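Local structure of erythrocyte binding antigen 140 (Plasmodium falciparum, 4GF2) at residues K497-S500 with F501-F504; C518-K521 with C522-K526. The protein probably binds a receptor on the host erythrocyte surface during invasion by the malaria parasite, here as a fragment with two Duffy binding (DBL) domains. The protein carries 3 engineered substitutions. All blocks are in the same frame, centred on the assembly; numbering follows the deposited sequence.

Contact 1: K497-S500 with F501-F504; sequences KIYS and FESF
Phe501 and Lys497 meet one turn apart on the helix 478-508, and the meeting is both backbone and ring. Phe501 N donates to Lys497 O at 3.1 Å, from above the carbonyl plane, while Phe501 CD2 comes to 3.0 Å from Lys497 O. The ring reaches that oxygen because its CG stands anti to its own carbonyl carbon (chi1 -84°), which turns it back toward the preceding turn; the CA of Ile498 lies at the ring edge. The next three carbonyls are satisfied in the same i to i+4 pattern. Ile498 O accepts Glu502 N in the carbonyl plane. Tyr499 O takes Ser503 N at 3.1 Å with the straightest N-H of the four (163°), whereas Phe504 N reaches Ser500 O at 3.2 Å along a more bent path. The hydroxyl of Ser503 lies beside these backbone bonds: its OG is 3.3 Å from Tyr499 O and equally near Ser500 O. Ser500 OG likewise reaches back one turn, to the carbonyl of Glu496, to which it is hydrogen-bonded. On the exposed flank Tyr499 and Glu502 run side by side and point the same way, their ring and carboxylate planes 28° apart; OE1 of Glu502 comes to 3.3 Å from Tyr499 CD1. These two turns lie at the surface of the second Duffy binding domain. Lys497 makes a cation-pi contact with Trp528 of the helix 518-548, the Phe501 ring meets that of Tyr591, and Ile498 touches Glu590, so that this part of the helix touches both the following long helix and the loop leading into the helix 592-595.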
loop_
_atom_site.group_PDB
_atom_site.type_symbol
_atom_site.label_atom_id
_atom_site.label_comp_id
_atom_site.label_asym_id
_atom_site.label_seq_id
_atom_site.Cartn_x
_atom_site.Cartn_y
_atom_site.Cartn_z
ATOM N N LYS A 497 -44.950 17.458 1.285
ATOM C CA LYS A 497 -45.600 18.743 1.526
ATOM C C LYS A 497 -47.103 18.693 1.261
ATOM O O LYS A 497 -47.873 19.400 1.911
ATOM C CB LYS A 497 -44.939 19.836 0.688
ATOM C CG LYS A 497 -43.694 20.415 1.339
ATOM C CD LYS A 497 -42.812 21.142 0.342
ATOM C CE LYS A 497 -41.782 22.007 1.049
ATOM N NZ LYS A 497 -40.990 21.256 2.058
ATOM N N ILE A 498 -47.520 17.864 0.311
ATOM C CA ILE A 498 -48.942 17.643 0.074
ATOM C C ILE A 498 -49.569 16.977 1.294
ATOM O O ILE A 498 -50.609 17.413 1.785
ATOM C CB ILE A 498 -49.191 16.761 -1.163
ATOM C CG1 ILE A 498 -48.922 17.555 -2.443
ATOM C CG2 ILE A 498 -50.626 16.241 -1.168
ATOM C CD1 ILE A 498 -49.193 16.781 -3.718
ATOM N N TYR A 499 -48.932 15.915 1.779
ATOM C CA TYR A 499 -49.411 15.218 2.963
ATOM C C TYR A 499 -49.426 16.160 4.164
ATOM O O TYR A 499 -50.301 16.065 5.025
ATOM C CB TYR A 499 -48.542 13.993 3.263
ATOM C CG TYR A 499 -48.550 12.937 2.174
ATOM C CD1 TYR A 499 -49.451 13.002 1.117
ATOM C CD2 TYR A 499 -47.657 11.872 2.208
ATOM C CE1 TYR A 499 -49.459 12.038 0.124
ATOM C CE2 TYR A 499 -47.659 10.904 1.220
ATOM C CZ TYR A 499 -48.562 10.992 0.181
ATOM O OH TYR A 499 -48.568 10.035 -0.807
ATOM N N SER A 500 -48.458 17.071 4.219
ATOM C CA SER A 500 -48.400 18.046 5.303
ATOM C C SER A 500 -49.655 18.909 5.288
ATOM O O SER A 500 -50.200 19.247 6.340
ATOM C CB SER A 500 -47.159 18.925 5.177
ATOM O OG SER A 500 -45.977 18.145 5.190
ATOM N N PHE A 501 -50.114 19.259 4.091
ATOM C CA PHE A 501 -51.320 20.064 3.944
ATOM C C PHE A 501 -52.551 19.305 4.419
ATOM O O PHE A 501 -53.427 19.878 5.064
ATOM C CB PHE A 501 -51.513 20.500 2.488
ATOM C CG PHE A 501 -50.739 21.732 2.113
ATOM C CD1 PHE A 501 -51.057 22.959 2.671
ATOM C CD2 PHE A 501 -49.705 21.666 1.193
ATOM C CE1 PHE A 501 -50.351 24.096 2.326
ATOM C CE2 PHE A 501 -48.997 22.800 0.842
ATOM C CZ PHE A 501 -49.319 24.017 1.410
ATOM N N GLU A 502 -52.618 18.017 4.094
ATOM C CA GLU A 502 -53.762 17.191 4.474
ATOM C C GLU A 502 -53.904 17.096 5.989
ATOM O O GLU A 502 -54.905 17.538 6.549
ATOM C CB GLU A 502 -53.646 15.793 3.862
ATOM C CG GLU A 502 -53.923 15.759 2.364
ATOM C CD GLU A 502 -53.708 14.390 1.749
ATOM O OE1 GLU A 502 -52.593 13.843 1.880
ATOM O OE2 GLU A 502 -54.656 13.862 1.131
ATOM N N SER A 503 -52.903 16.523 6.651
ATOM C CA SER A 503 -52.932 16.383 8.103
ATOM C C SER A 503 -53.230 17.720 8.777
ATOM O O SER A 503 -53.854 17.766 9.839
ATOM C CB SER A 503 -51.607 15.812 8.619
ATOM O OG SER A 503 -50.504 16.620 8.244
ATOM N N PHE A 504 -52.785 18.805 8.151
ATOM C CA PHE A 504 -53.029 20.146 8.667
ATOM C C PHE A 504 -54.487 20.530 8.450
ATOM O O PHE A 504 -55.135 21.088 9.338
ATOM C CB PHE A 504 -52.113 21.153 7.972
ATOM C CG PHE A 504 -52.437 22.586 8.286
ATOM C CD1 PHE A 504 -53.407 23.266 7.566
ATOM C CD2 PHE A 504 -51.768 23.256 9.296
ATOM C CE1 PHE A 504 -53.705 24.585 7.852
ATOM C CE2 PHE A 504 -52.062 24.576 9.585
ATOM C CZ PHE A 504 -53.032 25.240 8.862
#

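Contact 2: C518-K521 with C522-K526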
loop_
_atom_site.group_PDB
_atom_site.type_symbol
_atom_site.label_atom_id
_atom_site.label_comp_id
_atom_site.label_asym_id
_atom_site.label_seq_id
_atom_site.Cartn_x
_atom_site.Cartn_y
_atom_site.Cartn_z
ATOM N N CYS A 518 -53.113 29.441 7.748
ATOM C CA CYS A 518 -53.056 28.813 6.434
ATOM C C CYS A 518 -52.104 29.596 5.545
ATOM O O CYS A 518 -51.375 29.025 4.734
ATOM C CB CYS A 518 -54.445 28.781 5.792
ATOM S SG CYS A 518 -54.943 30.349 5.031
ATOM N N LYS A 519 -52.122 30.914 5.711
ATOM C CA LYS A 519 -51.303 31.807 4.903
ATOM C C LYS A 519 -49.813 31.527 5.089
ATOM O O LYS A 519 -49.041 31.567 4.132
ATOM C CB LYS A 519 -51.602 33.261 5.276
ATOM C CG LYS A 519 -50.906 34.287 4.399
ATOM C CD LYS A 519 -50.569 35.550 5.178
ATOM C CE LYS A 519 -49.412 35.324 6.146
ATOM N NZ LYS A 519 -48.121 35.060 5.446
ATOM N N ASN A 520 -49.417 31.244 6.326
ATOM C CA ASN A 520 -48.006 31.083 6.660
ATOM C C ASN A 520 -47.408 29.810 6.064
ATOM O O ASN A 520 -46.295 29.825 5.538
ATOM C CB ASN A 520 -47.823 31.096 8.179
ATOM C CG ASN A 520 -46.438 31.544 8.594
ATOM O OD1 ASN A 520 -45.656 32.027 7.775
ATOM N ND2 ASN A 520 -46.128 31.394 9.877
ATOM N N LYS A 521 -48.147 28.709 6.149
ATOM C CA LYS A 521 -47.715 27.456 5.539
ATOM C C LYS A 521 -47.764 27.562 4.017
ATOM O O LYS A 521 -46.840 27.133 3.327
ATOM C CB LYS A 521 -48.583 26.293 6.022
ATOM C CG LYS A 521 -48.303 25.868 7.457
ATOM C CD LYS A 521 -47.003 25.082 7.563
ATOM C CE LYS A 521 -46.617 24.819 9.010
ATOM N NZ LYS A 521 -46.120 26.046 9.692
ATOM N N CYS A 522 -48.845 28.139 3.498
ATOM C CA CYS A 522 -48.968 28.388 2.066
ATOM C C CYS A 522 -47.819 29.258 1.572
ATOM O O CYS A 522 -47.327 29.080 0.459
ATOM C CB CYS A 522 -50.298 29.073 1.745
ATOM S SG CYS A 522 -51.717 27.958 1.621
ATOM N N SER A 523 -47.402 30.205 2.406
ATOM C CA SER A 523 -46.308 31.104 2.064
ATOM C C SER A 523 -45.003 30.332 1.919
ATOM O O SER A 523 -44.275 30.504 0.941
ATOM C CB SER A 523 -46.155 32.185 3.134
ATOM O OG SER A 523 -45.024 32.998 2.878
ATOM N N GLU A 524 -44.715 29.482 2.898
ATOM C CA GLU A 524 -43.485 28.703 2.898
ATOM C C GLU A 524 -43.413 27.794 1.678
ATOM O O GLU A 524 -42.336 27.571 1.127
ATOM C CB GLU A 524 -43.377 27.871 4.177
ATOM C CG GLU A 524 -43.242 28.704 5.444
ATOM C CD GLU A 524 -43.232 27.858 6.704
ATOM O OE1 GLU A 524 -42.767 26.700 6.640
ATOM O OE2 GLU A 524 -43.693 28.351 7.757
ATOM N N TYR A 525 -44.561 27.274 1.253
ATOM C CA TYR A 525 -44.597 26.392 0.093
ATOM C C TYR A 525 -44.300 27.162 -1.187
ATOM O O TYR A 525 -43.592 26.668 -2.064
ATOM C CB TYR A 525 -45.951 25.698 -0.031
ATOM C CG TYR A 525 -46.004 24.705 -1.171
ATOM C CD1 TYR A 525 -45.543 23.407 -1.005
ATOM C CD2 TYR A 525 -46.502 25.067 -2.414
ATOM C CE1 TYR A 525 -45.582 22.496 -2.043
ATOM C CE2 TYR A 525 -46.546 24.163 -3.460
ATOM C CZ TYR A 525 -46.083 22.877 -3.267
ATOM O OH TYR A 525 -46.121 21.967 -4.301
ATOM N N LYS A 526 -44.848 28.370 -1.288
ATOM C CA LYS A 526 -44.622 29.220 -2.451
ATOM C C LYS A 526 -43.131 29.462 -2.650
ATOM O O LYS A 526 -42.617 29.348 -3.763
ATOM C CB LYS A 526 -45.355 30.556 -2.288
ATOM C CG LYS A 526 -46.870 30.431 -2.293
ATOM C CD LYS A 526 -47.557 31.738 -1.910
ATOM C CE LYS A 526 -49.074 31.587 -1.890
ATOM N NZ LYS A 526 -49.760 32.843 -1.481
#
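Cys522 SG sits 3.3 Å from Cys518 O, at the start of the helix 518-548 in the second Duffy binding (DBL) domain, where two cysteines one turn apart are each tied by a disulfide to the C-terminal end of the modelled chain. Cys518 is joined to Cys598 and Cys522 to Cys595, so one face of the first turn is fixed covalently. This is the tight side. Cys522 CB lies 3.2 Å from the same Cys518 O, which also accepts the backbone N-H of Cys522 at 3.0 Å. Cys522 is buried, and so is Tyr525, three residues on: its N bonds to Lys521 O, and its CG, anti to the backbone N (chi1 -176°), carries the ring away from the first turn to pack on Pro588. The other side is open to solvent and looser. Lys521 and Glu524 run side by side in the same direction, but their salt bridge is long. Asn520 presents its amide almost at right angles to the Glu524 carboxylate, the planes 87° apart, and the side chains make no closer approach than 4.2 Å, between Asn520 OD1 and Glu524 OE2. The aliphatic part of Glu524 lies nearer the helix backbone than its charged end does: its CG rests 3.3 Å from Asn520 O, the carbonyl that also receives Glu524 N.

In the fold
Contacts 1 and 2 lie on successive long helices, 478-508 and 518-548, with their centres about 12 Å apart, and they touch by packing alone. Tyr525 of contact 2 makes two of the touches: its CD1 is 3.8 Å from Lys497 CD and 4.0 Å from Phe501 CE2 of contact 1. Phe501 CE1 also lies 4.2 Å from Cys522 SG, which brings the Phe501 ring up to the disulfide between Cys522 and Cys595. Both contacts belong to the second Duffy binding domain and sit far out along the elongated chain, their centres about 54 Å and 56 Å from its centre.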